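PDB 2FK5: fuculose-1-phosphate aldolase, which belongs to the class II aldolase and adducin family, whose members share an alpha/beta fold with helices packed on both faces of a central beta sheet. Local coordinates for residues H74-R79 / A128-A133; A26-V31 / S68-V73; A85-H90 / G171-L176. All coordinates share one frame; numbering follows the deposited sequence.

Interaction 1. Residues H74-R79 / A128-A133; sequences HREVYR and ATEEAA
Glu76 lays its CB and CG methylenes over the start of helix 130-142, where CG rests 3.7 Å from Ala133 O and CB 4.1 Å from Ala133 CB. With CG anti to the backbone N (chi1 -158°) and a bend at chi2, the chain first covers Ala133 and then turns its carboxylate toward Glu130. Glu130 is bent in the same way, and the two side chains meet at about a right angle, their carboxylate planes 83° apart. No hydrogen bond spans the contact. Glu76 OE1 stands 3.7 Å from Glu130 OE1, an approach of like charges that would be costly without positive groups nearby. Those groups come from the helix of Glu76 itself: Arg79 NH1 forms a salt bridge to Glu76 OE1 at 3.1 Å, arriving on the syn side but 21° out of the carboxylate plane, and Arg80 NE pairs with Glu76 OE2. Arg75 NH2 (5.2 Å) and Arg79 NH1 (5.3 Å) lie near Glu130 OE1 without touching it, and probably ease the repulsion. Glu130 is poorly ordered and exposed, consistent with a loosely held side chain beside the buried Glu76-Ala133 contact. At the start of helix 130-142, Thr129 is the N-cap, and its OG1 takes a weak bond from Ala132 N (3.4 Å). Further along the two helices, Val77 meets Val136 and Leu140 and carries the apolar packing inward. This is helix-on-helix packing on one face of the mixed sheet of an AraD-like alpha/beta fold, with methylene on backbone and methyl at its base and charge where Glu130 reaches the surface.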
ATOM      1  N   HIS A  74     -14.946 -25.651   6.653  1.00 25.54           N
ATOM      2  CA  HIS A  74     -13.723 -25.629   7.442  1.00 20.53           C
ATOM      3  C   HIS A  74     -13.818 -26.699   8.530  1.00 16.73           C
ATOM      4  O   HIS A  74     -12.888 -27.476   8.736  1.00 22.24           O
ATOM      5  CB  HIS A  74     -13.538 -24.261   8.093  1.00 26.25           C
ATOM      6  CG  HIS A  74     -13.143 -23.180   7.132  1.00 19.86           C
ATOM      7  ND1 HIS A  74     -11.929 -22.533   7.205  1.00 24.55           N
ATOM      8  CD2 HIS A  74     -13.809 -22.619   6.095  1.00 21.03           C
ATOM      9  CE1 HIS A  74     -11.862 -21.619   6.254  1.00 24.10           C
ATOM     10  NE2 HIS A  74     -12.991 -21.651   5.565  1.00 25.16           N
ATOM     11  N   ARG A  75     -14.948 -26.726   9.217  1.00 23.15           N
ATOM     12  CA  ARG A  75     -15.141 -27.697  10.288  1.00 24.18           C
ATOM     13  C   ARG A  75     -14.946 -29.134   9.808  1.00 25.44           C
ATOM     14  O   ARG A  75     -14.253 -29.930  10.447  1.00 23.92           O
ATOM     15  CB  ARG A  75     -16.537 -27.546  10.895  1.00 28.65           C
ATOM     16  CG  ARG A  75     -16.773 -28.484  12.081  1.00 30.92           C
ATOM     17  CD  ARG A  75     -18.150 -28.291  12.662  1.00 29.52           C
ATOM     18  NE  ARG A  75     -19.185 -28.669  11.709  1.00 38.53           N
ATOM     19  CZ  ARG A  75     -20.484 -28.646  11.980  1.00 37.60           C
ATOM     20  NH1 ARG A  75     -20.900 -28.263  13.181  1.00 29.00           N
ATOM     21  NH2 ARG A  75     -21.365 -29.005  11.054  1.00 34.72           N
ATOM     22  N   GLU A  76     -15.545 -29.462   8.667  1.00 26.55           N
ATOM     23  CA  GLU A  76     -15.438 -30.813   8.129  1.00 23.21           C
ATOM     24  C   GLU A  76     -13.998 -31.137   7.759  1.00 30.50           C
ATOM     25  O   GLU A  76     -13.537 -32.255   7.965  1.00 24.71           O
ATOM     26  CB  GLU A  76     -16.356 -30.964   6.909  1.00 26.86           C
ATOM     27  CG  GLU A  76     -16.744 -32.402   6.595  1.00 28.25           C
ATOM     28  CD  GLU A  76     -17.460 -33.081   7.755  1.00 34.35           C
ATOM     29  OE1 GLU A  76     -18.316 -32.427   8.388  1.00 34.24           O
ATOM     30  OE2 GLU A  76     -17.172 -34.265   8.027  1.00 40.46           O
ATOM     31  N   VAL A  77     -13.278 -30.161   7.212  1.00 27.67           N
ATOM     32  CA  VAL A  77     -11.878 -30.383   6.854  1.00 20.19           C
ATOM     33  C   VAL A  77     -11.064 -30.701   8.104  1.00 19.81           C
ATOM     34  O   VAL A  77     -10.213 -31.584   8.095  1.00 27.06           O
ATOM     35  CB  VAL A  77     -11.248 -29.128   6.176  1.00 25.84           C
ATOM     36  CG1 VAL A  77      -9.759 -29.332   5.995  1.00 24.57           C
ATOM     37  CG2 VAL A  77     -11.906 -28.869   4.834  1.00 27.87           C
ATOM     38  N   TYR A  78     -11.314 -29.974   9.184  1.00 22.92           N
ATOM     39  CA  TYR A  78     -10.570 -30.220  10.409  1.00 18.87           C
ATOM     40  C   TYR A  78     -10.972 -31.558  11.029  1.00 23.70           C
ATOM     41  O   TYR A  78     -10.142 -32.244  11.617  1.00 27.62           O
ATOM     42  CB  TYR A  78     -10.794 -29.084  11.400  1.00 19.80           C
ATOM     43  CG  TYR A  78     -10.095 -27.810  10.986  1.00 23.25           C
ATOM     44  CD1 TYR A  78     -10.782 -26.603  10.941  1.00 25.53           C
ATOM     45  CD2 TYR A  78      -8.744 -27.819  10.639  1.00 25.80           C
ATOM     46  CE1 TYR A  78     -10.137 -25.419  10.556  1.00 26.32           C
ATOM     47  CE2 TYR A  78      -8.088 -26.643  10.251  1.00 28.33           C
ATOM     48  CZ  TYR A  78      -8.796 -25.451  10.213  1.00 21.34           C
ATOM     49  OH  TYR A  78      -8.169 -24.288   9.817  1.00 24.44           O
ATOM     50  N   ARG A  79     -12.241 -31.918  10.885  1.00 27.65           N
ATOM     51  CA  ARG A  79     -12.729 -33.191  11.415  1.00 32.19           C
ATOM     52  C   ARG A  79     -12.065 -34.366  10.702  1.00 34.74           C
ATOM     53  O   ARG A  79     -11.531 -35.267  11.340  1.00 41.64           O
ATOM     54  CB  ARG A  79     -14.241 -33.314  11.223  1.00 25.58           C
ATOM     55  CG  ARG A  79     -15.115 -32.502  12.163  1.00 31.08           C
ATOM     56  CD  ARG A  79     -16.571 -32.603  11.711  1.00 34.10           C
ATOM     57  NE  ARG A  79     -17.523 -32.062  12.677  1.00 33.64           N
ATOM     58  CZ  ARG A  79     -18.833 -31.988  12.464  1.00 43.59           C
ATOM     59  NH1 ARG A  79     -19.345 -32.412  11.315  1.00 39.55           N
ATOM     60  NH2 ARG A  79     -19.638 -31.508  13.404  1.00 33.36           N
ATOM     61  N   ALA A 128     -21.221 -23.156   1.655  1.00 71.84           N
ATOM     62  CA  ALA A 128     -21.986 -23.365   2.882  1.00 72.95           C
ATOM     63  C   ALA A 128     -22.768 -24.667   2.881  1.00 70.90           C
ATOM     64  O   ALA A 128     -23.673 -24.849   3.693  1.00 78.36           O
ATOM     65  CB  ALA A 128     -22.937 -22.200   3.097  1.00 72.24           C
ATOM     66  N   THR A 129     -22.422 -25.575   1.979  1.00 66.65           N
ATOM     67  CA  THR A 129     -23.127 -26.839   1.897  1.00 65.50           C
ATOM     68  C   THR A 129     -22.280 -28.017   2.337  1.00 65.69           C
ATOM     69  O   THR A 129     -21.065 -28.016   2.140  1.00 70.06           O
ATOM     70  CB  THR A 129     -23.624 -27.095   0.467  1.00 68.00           C
ATOM     71  OG1 THR A 129     -22.525 -26.986  -0.450  1.00 64.63           O
ATOM     72  CG2 THR A 129     -24.697 -26.046   0.071  1.00 63.38           C
ATOM     73  N   GLU A 130     -22.931 -29.013   2.937  1.00 64.61           N
ATOM     74  CA  GLU A 130     -22.239 -30.212   3.386  1.00 62.04           C
ATOM     75  C   GLU A 130     -21.770 -30.962   2.146  1.00 56.92           C
ATOM     76  O   GLU A 130     -20.904 -31.832   2.234  1.00 57.69           O
ATOM     77  CB  GLU A 130     -23.173 -31.086   4.228  1.00 67.44           C
ATOM     78  CG  GLU A 130     -22.601 -32.439   4.658  1.00 68.57           C
ATOM     79  CD  GLU A 130     -21.355 -32.327   5.522  1.00 68.71           C
ATOM     80  OE1 GLU A 130     -21.375 -31.570   6.517  1.00 71.59           O
ATOM     81  OE2 GLU A 130     -20.354 -33.007   5.211  1.00 70.40           O
ATOM     82  N   GLU A 131     -22.357 -30.626   0.994  1.00 61.77           N
ATOM     83  CA  GLU A 131     -21.967 -31.237  -0.280  1.00 59.88           C
ATOM     84  C   GLU A 131     -20.522 -30.832  -0.447  1.00 54.87           C
ATOM     85  O   GLU A 131     -19.617 -31.669  -0.496  1.00 53.43           O
ATOM     86  CB  GLU A 131     -22.759 -30.647  -1.455  1.00 66.67           C
ATOM     87  CG  GLU A 131     -24.150 -31.217  -1.683  1.00 75.63           C
ATOM     88  CD  GLU A 131     -24.145 -32.497  -2.500  1.00 76.48           C
ATOM     89  OE1 GLU A 131     -23.392 -33.433  -2.151  1.00 72.89           O
ATOM     90  OE2 GLU A 131     -24.904 -32.564  -3.491  1.00 77.45           O
ATOM     91  N   ALA A 132     -20.327 -29.521  -0.532  1.00 49.25           N
ATOM     92  CA  ALA A 132     -19.002 -28.961  -0.680  1.00 48.19           C
ATOM     93  C   ALA A 132     -18.177 -29.401   0.513  1.00 30.39           C
ATOM     94  O   ALA A 132     -17.044 -29.841   0.360  1.00 37.57           O
ATOM     95  CB  ALA A 132     -19.081 -27.438  -0.735  1.00 55.27           C
ATOM     96  N   ALA A 133     -18.763 -29.299   1.703  1.00 31.64           N
ATOM     97  CA  ALA A 133     -18.064 -29.672   2.925  1.00 29.79           C
ATOM     98  C   ALA A 133     -17.455 -31.058   2.838  1.00 28.90           C
ATOM     99  O   ALA A 133     -16.263 -31.236   3.068  1.00 28.37           O
ATOM    100  CB  ALA A 133     -19.010 -29.595   4.112  1.00 30.55           C
TER

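Interaction 2. Residues A26-V31 / S68-V73; sequences AGNFSV and SVESVV. With SO4 (sulfate ion), chain C.
Sulfate O1 is gripped by two side chains at once: Ser68 OG at 2.8 Å and Asn28 ND2 at 3.1 Å. The neighbouring oxygen O2 takes an almost straight bond from Val69 N (2.9 Å, 178°), and Lys46 NZ, Ser42 OG and Gly43 N complete the hold on the anion. The ion thus bridges two segments that share no direct hydrogen bond. Asn28 ND2 and Ser68 OG are 3.2 Å apart, but the angle is poor, and both turn to the sulfate instead. Asn28 reaches it because chi1 of 38° sets CG between the backbone N and the carbonyl carbon, lifting the amide from strand 28-32 toward the loop. There ND2 also touches the aliphatic part of Glu70, 3.2 Å from Glu70 CG, with the amide and carboxylate planes 74° apart. The other end of the amide is fixed by His74 NE2, which is hydrogen-bonded to Asn28 OD1, so both ends of the group are engaged. Ser68 OG has a second task: it accepts from Glu70 N at 3.1 Å, closing an ST turn. Ser68 O accepts from both Ser71 N and Ser71 OG, tightening the type I turn that leads into helix 71-80. Glu70, at the N-cap position of that helix, sends its carboxylate away to Ala128 N, Ser127 and His151. The sulfate probably comes from the crystallisation liquor. Its surroundings, with backbone N-H groups, hydroxyls, an amide and a lysine converging from the start of strand 28-32 and from loops, are those of an anion-binding pocket, built beside the N-terminal end of helix 71-80.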
ATOM      1  N   ALA A  26     -15.172 -11.462   0.166  1.00 43.67           N
ATOM      2  CA  ALA A  26     -14.966 -12.774  -0.431  1.00 46.76           C
ATOM      3  C   ALA A  26     -13.871 -13.544   0.304  1.00 39.33           C
ATOM      4  O   ALA A  26     -12.896 -12.957   0.776  1.00 41.16           O
ATOM      5  N   GLY A  27     -14.053 -14.857   0.418  1.00 34.58           N
ATOM      6  CA  GLY A  27     -13.058 -15.694   1.070  1.00 34.38           C
ATOM      7  C   GLY A  27     -13.090 -15.744   2.586  1.00 32.79           C
ATOM      8  O   GLY A  27     -13.787 -14.974   3.240  1.00 30.70           O
ATOM      9  N   ASN A  28     -12.324 -16.669   3.149  1.00 27.65           N
ATOM     10  CA  ASN A  28     -12.254 -16.813   4.591  1.00 25.65           C
ATOM     11  C   ASN A  28     -11.086 -17.709   4.951  1.00 25.96           C
ATOM     12  O   ASN A  28     -10.624 -18.500   4.131  1.00 22.70           O
ATOM     13  CB  ASN A  28     -13.568 -17.400   5.116  1.00 26.17           C
ATOM     14  CG  ASN A  28     -14.138 -18.452   4.195  1.00 27.91           C
ATOM     15  OD1 ASN A  28     -13.610 -19.557   4.094  1.00 31.45           O
ATOM     16  ND2 ASN A  28     -15.221 -18.105   3.499  1.00 26.38           N
ATOM     17  N   PHE A  29     -10.579 -17.571   6.169  1.00 19.10           N
ATOM     18  CA  PHE A  29      -9.487 -18.427   6.583  1.00 22.99           C
ATOM     19  C   PHE A  29      -9.575 -18.742   8.047  1.00 21.54           C
ATOM     20  O   PHE A  29     -10.211 -18.018   8.810  1.00 24.20           O
ATOM     21  CB  PHE A  29      -8.117 -17.834   6.231  1.00 32.96           C
ATOM     22  CG  PHE A  29      -8.090 -16.342   6.156  1.00 28.26           C
ATOM     23  CD1 PHE A  29      -7.574 -15.587   7.207  1.00 36.85           C
ATOM     24  CD2 PHE A  29      -8.539 -15.689   5.012  1.00 29.94           C
ATOM     25  CE1 PHE A  29      -7.504 -14.196   7.108  1.00 29.10           C
ATOM     26  CE2 PHE A  29      -8.476 -14.307   4.907  1.00 34.10           C
ATOM     27  CZ  PHE A  29      -7.956 -13.561   5.955  1.00 27.13           C
ATOM     28  N   SER A  30      -8.931 -19.835   8.426  1.00 20.94           N
ATOM     29  CA  SER A  30      -8.968 -20.297   9.802  1.00 24.25           C
ATOM     30  C   SER A  30      -7.729 -21.080  10.172  1.00 23.46           C
ATOM     31  O   SER A  30      -6.919 -21.450   9.310  1.00 23.16           O
ATOM     32  CB  SER A  30     -10.166 -21.221   9.979  1.00 23.92           C
ATOM     33  OG  SER A  30      -9.992 -22.374   9.157  1.00 23.09           O
ATOM     34  N   VAL A  31      -7.599 -21.343  11.473  1.00 22.65           N
ATOM     35  CA  VAL A  31      -6.505 -22.146  11.991  1.00 21.80           C
ATOM     36  C   VAL A  31      -7.114 -23.084  13.040  1.00 21.95           C
ATOM     37  O   VAL A  31      -8.101 -22.749  13.687  1.00 20.89           O
ATOM     38  CB  VAL A  31      -5.394 -21.298  12.666  1.00 27.55           C
ATOM     39  CG1 VAL A  31      -4.782 -20.349  11.649  1.00 22.73           C
ATOM     40  CG2 VAL A  31      -5.962 -20.529  13.851  1.00 26.06           C
ATOM     41  N   SER A  68     -18.150 -17.305   9.558  1.00 31.84           N
ATOM     42  CA  SER A  68     -18.099 -17.388   8.100  1.00 31.37           C
ATOM     43  C   SER A  68     -19.140 -18.378   7.595  1.00 36.94           C
ATOM     44  O   SER A  68     -19.350 -19.423   8.199  1.00 33.81           O
ATOM     45  CB  SER A  68     -16.713 -17.852   7.647  1.00 31.36           C
ATOM     46  OG  SER A  68     -16.762 -18.327   6.312  1.00 31.30           O
ATOM     47  N   VAL A  69     -19.781 -18.051   6.479  1.00 34.99           N
ATOM     48  CA  VAL A  69     -20.796 -18.923   5.901  1.00 41.54           C
ATOM     49  C   VAL A  69     -20.203 -20.269   5.466  1.00 40.35           C
ATOM     50  O   VAL A  69     -20.932 -21.239   5.284  1.00 34.04           O
ATOM     51  CB  VAL A  69     -21.473 -18.243   4.688  1.00 44.14           C
ATOM     52  CG1 VAL A  69     -22.542 -19.143   4.112  1.00 54.57           C
ATOM     53  CG2 VAL A  69     -22.086 -16.918   5.116  1.00 51.52           C
ATOM     54  N   GLU A  70     -18.880 -20.320   5.311  1.00 34.28           N
ATOM     55  CA  GLU A  70     -18.196 -21.545   4.901  1.00 30.55           C
ATOM     56  C   GLU A  70     -17.678 -22.333   6.098  1.00 27.73           C
ATOM     57  O   GLU A  70     -16.939 -23.299   5.938  1.00 27.56           O
ATOM     58  CB  GLU A  70     -17.010 -21.211   3.987  1.00 38.71           C
ATOM     59  CG  GLU A  70     -17.373 -20.374   2.778  1.00 48.40           C
ATOM     60  CD  GLU A  70     -18.267 -21.115   1.813  1.00 54.32           C
ATOM     61  OE1 GLU A  70     -19.039 -21.982   2.271  1.00 51.91           O
ATOM     62  OE2 GLU A  70     -18.205 -20.822   0.601  1.00 57.54           O
ATOM     63  N   SER A  71     -18.064 -21.924   7.300  1.00 27.10           N
ATOM     64  CA  SER A  71     -17.583 -22.603   8.491  1.00 29.25           C
ATOM     65  C   SER A  71     -17.858 -24.099   8.473  1.00 25.06           C
ATOM     66  O   SER A  71     -17.071 -24.868   9.006  1.00 26.63           O
ATOM     67  CB  SER A  71     -18.184 -21.970   9.747  1.00 28.81           C
ATOM     68  OG  SER A  71     -17.652 -20.674   9.949  1.00 32.10           O
ATOM     69  N   VAL A  72     -18.954 -24.515   7.844  1.00 28.86           N
ATOM     70  CA  VAL A  72     -19.286 -25.940   7.779  1.00 31.89           C
ATOM     71  C   VAL A  72     -18.190 -26.696   7.042  1.00 30.09           C
ATOM     72  O   VAL A  72     -17.846 -27.824   7.391  1.00 23.35           O
ATOM     73  CB  VAL A  72     -20.605 -26.205   7.013  1.00 34.09           C
ATOM     74  CG1 VAL A  72     -21.325 -27.394   7.631  1.00 39.42           C
ATOM     75  N   VAL A  73     -17.654 -26.070   6.001  1.00 24.63           N
ATOM     76  CA  VAL A  73     -16.604 -26.689   5.216  1.00 21.52           C
ATOM     77  C   VAL A  73     -15.307 -26.754   6.003  1.00 22.55           C
ATOM     78  O   VAL A  73     -14.636 -27.778   6.015  1.00 23.27           O
ATOM     79  CB  VAL A  73     -16.350 -25.906   3.915  1.00 24.26           C
ATOM     80  CG1 VAL A  73     -15.278 -26.610   3.096  1.00 23.32           C
ATOM     81  CG2 VAL A  73     -17.654 -25.765   3.127  1.00 22.98           C
TER
HETATM   82  S   SO4 C1001     -17.958 -15.097   4.399  1.00 40.67           S
HETATM   83  O1  SO4 C1001     -16.791 -15.910   4.951  1.00 39.01           O
HETATM   84  O2  SO4 C1001     -19.206 -15.534   5.160  1.00 41.89           O
HETATM   85  O3  SO4 C1001     -17.728 -13.741   4.732  1.00 43.55           O
HETATM   86  O4  SO4 C1001     -18.140 -15.579   3.075  1.00 46.78           O

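Interaction 3. Residues A85-H90 / G171-L176; sequences ALVHAH and GLMTTL
Met173 is the single helix residue that carries this contact, its bent side chain lying against Val87 and Ala89. Its CG packs 3.7 Å from Ala89 CB, and its SD lies equally near that methyl. Beyond the sulfur, CE comes to 3.3 Å from Val87 O and 4.0 Å from Val87 CG1. CG stands anti to the backbone N (chi1 -175°), sending the chain out from the helix, while bends at chi2 and chi3 fold the terminal methyl back along the strand. Val87 and Ala89 both point to the helix, whereas the intervening His88 points away, to the opposite face of the sheet, where its ring stacks with Phe154. Strand 85-89 and helix 171-176 run in broadly the same direction, 34° apart, with their axes 9.2 Å apart at the closest. The strand is held in the sheet by its neighbours, strands 28-32 and 152-157. On the helix, Leu172 and Leu176 extend the packing onto strand 152-157, while Thr174 OG1 donates to Gly171 O and the Thr174 side chain packs on Ala24 of a second subunit. With no hydrogen bond or charge across the interface, the helix is joined to the sheet here by van der Waals contact of one methionine with the Ala89 methyl, the Val87 side chain and the Val87 carbonyl, a fit that depends on shape rather than on bond direction.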
ATOM      1  N   ALA A  85      -4.525 -25.352   9.270  1.00 25.36           N
ATOM      2  CA  ALA A  85      -5.015 -24.056   8.822  1.00 23.87           C
ATOM      3  C   ALA A  85      -5.667 -24.229   7.457  1.00 22.39           C
ATOM      4  O   ALA A  85      -5.314 -25.137   6.713  1.00 23.21           O
ATOM      5  CB  ALA A  85      -3.863 -23.047   8.737  1.00 20.04           C
ATOM      6  N   LEU A  86      -6.626 -23.368   7.144  1.00 22.28           N
ATOM      7  CA  LEU A  86      -7.312 -23.444   5.858  1.00 24.30           C
ATOM      8  C   LEU A  86      -7.561 -22.058   5.276  1.00 22.27           C
ATOM      9  O   LEU A  86      -7.974 -21.144   5.989  1.00 22.47           O
ATOM     10  CB  LEU A  86      -8.654 -24.162   6.018  1.00 21.72           C
ATOM     11  CG  LEU A  86      -9.433 -24.493   4.735  1.00 29.22           C
ATOM     12  CD1 LEU A  86      -8.630 -25.486   3.896  1.00 27.97           C
ATOM     13  CD2 LEU A  86     -10.788 -25.085   5.093  1.00 34.25           C
ATOM     14  N   VAL A  87      -7.301 -21.902   3.983  1.00 21.92           N
ATOM     15  CA  VAL A  87      -7.549 -20.630   3.315  1.00 18.31           C
ATOM     16  C   VAL A  87      -8.470 -20.883   2.137  1.00 20.17           C
ATOM     17  O   VAL A  87      -8.192 -21.748   1.308  1.00 22.05           O
ATOM     18  CB  VAL A  87      -6.250 -19.974   2.757  1.00 23.58           C
ATOM     19  CG1 VAL A  87      -6.614 -18.817   1.824  1.00 21.77           C
ATOM     20  CG2 VAL A  87      -5.381 -19.463   3.892  1.00 21.17           C
ATOM     21  N   HIS A  88      -9.575 -20.149   2.089  1.00 19.35           N
ATOM     22  CA  HIS A  88     -10.509 -20.255   0.983  1.00 23.32           C
ATOM     23  C   HIS A  88     -10.429 -18.896   0.285  1.00 23.16           C
ATOM     24  O   HIS A  88     -10.656 -17.855   0.902  1.00 22.83           O
ATOM     25  CB  HIS A  88     -11.940 -20.505   1.472  1.00 24.23           C
ATOM     26  CG  HIS A  88     -12.942 -20.601   0.363  1.00 27.76           C
ATOM     27  ND1 HIS A  88     -14.193 -20.030   0.438  1.00 31.56           N
ATOM     28  CD2 HIS A  88     -12.866 -21.178  -0.860  1.00 24.51           C
ATOM     29  CE1 HIS A  88     -14.843 -20.246  -0.692  1.00 30.84           C
ATOM     30  NE2 HIS A  88     -14.060 -20.939  -1.497  1.00 29.79           N
ATOM     31  N   ALA A  89     -10.079 -18.908  -0.994  1.00 22.43           N
ATOM     32  CA  ALA A  89      -9.959 -17.669  -1.744  1.00 23.08           C
ATOM     33  C   ALA A  89     -10.582 -17.839  -3.117  1.00 23.79           C
ATOM     34  O   ALA A  89     -11.109 -18.906  -3.446  1.00 21.61           O
ATOM     35  CB  ALA A  89      -8.495 -17.279  -1.868  1.00 21.65           C
ATOM     36  N   HIS A  90     -10.520 -16.783  -3.917  1.00 24.75           N
ATOM     37  CA  HIS A  90     -11.101 -16.821  -5.248  1.00 26.51           C
ATOM     38  C   HIS A  90     -10.130 -16.401  -6.336  1.00 28.44           C
ATOM     39  O   HIS A  90     -10.300 -15.363  -6.979  1.00 28.12           O
ATOM     40  CB  HIS A  90     -12.359 -15.953  -5.283  1.00 28.45           C
ATOM     41  CG  HIS A  90     -13.426 -16.430  -4.354  1.00 35.37           C
ATOM     42  ND1 HIS A  90     -13.332 -16.298  -2.986  1.00 51.11           N
ATOM     43  CD2 HIS A  90     -14.571 -17.112  -4.587  1.00 43.81           C
ATOM     44  CE1 HIS A  90     -14.370 -16.881  -2.415  1.00 47.25           C
ATOM     45  NE2 HIS A  90     -15.137 -17.384  -3.365  1.00 45.88           N
ATOM     46  N   GLY A 171       0.474 -19.230   1.283  1.00 20.67           N
ATOM     47  CA  GLY A 171       1.495 -19.419   0.262  1.00 22.71           C
ATOM     48  C   GLY A 171       1.061 -20.383  -0.824  1.00 24.22           C
ATOM     49  O   GLY A 171       1.351 -20.184  -2.012  1.00 21.75           O
ATOM     50  N   LEU A 172       0.359 -21.439  -0.431  1.00 23.37           N
ATOM     51  CA  LEU A 172      -0.113 -22.413  -1.406  1.00 20.55           C
ATOM     52  C   LEU A 172      -1.181 -21.786  -2.276  1.00 24.16           C
ATOM     53  O   LEU A 172      -1.278 -22.093  -3.460  1.00 20.82           O
ATOM     54  CB  LEU A 172      -0.701 -23.647  -0.712  1.00 21.95           C
ATOM     55  CG  LEU A 172       0.315 -24.562  -0.025  1.00 32.64           C
ATOM     56  CD1 LEU A 172      -0.411 -25.658   0.733  1.00 33.14           C
ATOM     57  CD2 LEU A 172       1.247 -25.156  -1.068  1.00 31.96           C
ATOM     58  N   MET A 173      -1.992 -20.914  -1.686  1.00 20.85           N
ATOM     59  CA  MET A 173      -3.053 -20.261  -2.446  1.00 16.85           C
ATOM     60  C   MET A 173      -2.444 -19.342  -3.506  1.00 21.02           C
ATOM     61  O   MET A 173      -2.903 -19.327  -4.650  1.00 22.51           O
ATOM     62  CB  MET A 173      -3.969 -19.470  -1.515  1.00 16.61           C
ATOM     63  CG  MET A 173      -5.184 -18.840  -2.208  1.00 17.96           C
ATOM     64  SD  MET A 173      -6.265 -20.057  -3.019  1.00 21.76           S
ATOM     65  CE  MET A 173      -6.961 -20.889  -1.589  1.00 21.21           C
ATOM     66  N   THR A 174      -1.405 -18.590  -3.137  1.00 21.09           N
ATOM     67  CA  THR A 174      -0.773 -17.691  -4.103  1.00 19.36           C
ATOM     68  C   THR A 174      -0.058 -18.497  -5.171  1.00 21.27           C
ATOM     69  O   THR A 174      -0.057 -18.112  -6.341  1.00 22.90           O
ATOM     70  CB  THR A 174       0.229 -16.691  -3.440  1.00 20.42           C
ATOM     71  OG1 THR A 174       1.284 -17.400  -2.787  1.00 27.13           O
ATOM     72  CG2 THR A 174      -0.487 -15.825  -2.425  1.00 23.49           C
ATOM     73  N   THR A 175       0.539 -19.620  -4.774  1.00 20.56           N
ATOM     74  CA  THR A 175       1.231 -20.495  -5.719  1.00 21.65           C
ATOM     75  C   THR A 175       0.217 -21.042  -6.726  1.00 22.64           C
ATOM     76  O   THR A 175       0.518 -21.166  -7.917  1.00 21.88           O
ATOM     77  CB  THR A 175       1.911 -21.671  -4.991  1.00 22.37           C
ATOM     78  OG1 THR A 175       3.006 -21.174  -4.215  1.00 25.77           O
ATOM     79  CG2 THR A 175       2.423 -22.704  -5.986  1.00 26.16           C
ATOM     80  N   LEU A 176      -0.981 -21.369  -6.241  1.00 22.35           N
ATOM     81  CA  LEU A 176      -2.040 -21.875  -7.109  1.00 23.65           C
ATOM     82  C   LEU A 176      -2.448 -20.869  -8.188  1.00 25.27           C
ATOM     83  O   LEU A 176      -2.543 -21.229  -9.359  1.00 20.55           O
ATOM     84  CB  LEU A 176      -3.280 -22.258  -6.294  1.00 21.52           C
ATOM     85  CG  LEU A 176      -4.549 -22.553  -7.114  1.00 24.86           C
ATOM     86  CD1 LEU A 176      -4.242 -23.515  -8.249  1.00 26.36           C
ATOM     87  CD2 LEU A 176      -5.615 -23.135  -6.206  1.00 23.84           C
TER

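How the interactions relate
Interactions 1 and 2 share helix 71-80: interaction 2 holds its N-terminal end, interaction 1 a later turn. Interaction 3 lies nearest the centre of the chain and packs helix 162-191 against the sheet. Strands 28-32 and 85-89 are neighbours, so the backbone bonds Asn28 O to His88 N and Ser30 O to Leu86 N tie interaction 2 to interaction 3. Leu86, on the face turned from Met173, meets His74, Val77 and Tyr78 of the helix in interaction 1. Chemistry follows place: apolar in the core at interaction 3, polar and anion-binding though buried at interaction 2, and apolar with a charged, partly exposed edge at interaction 1.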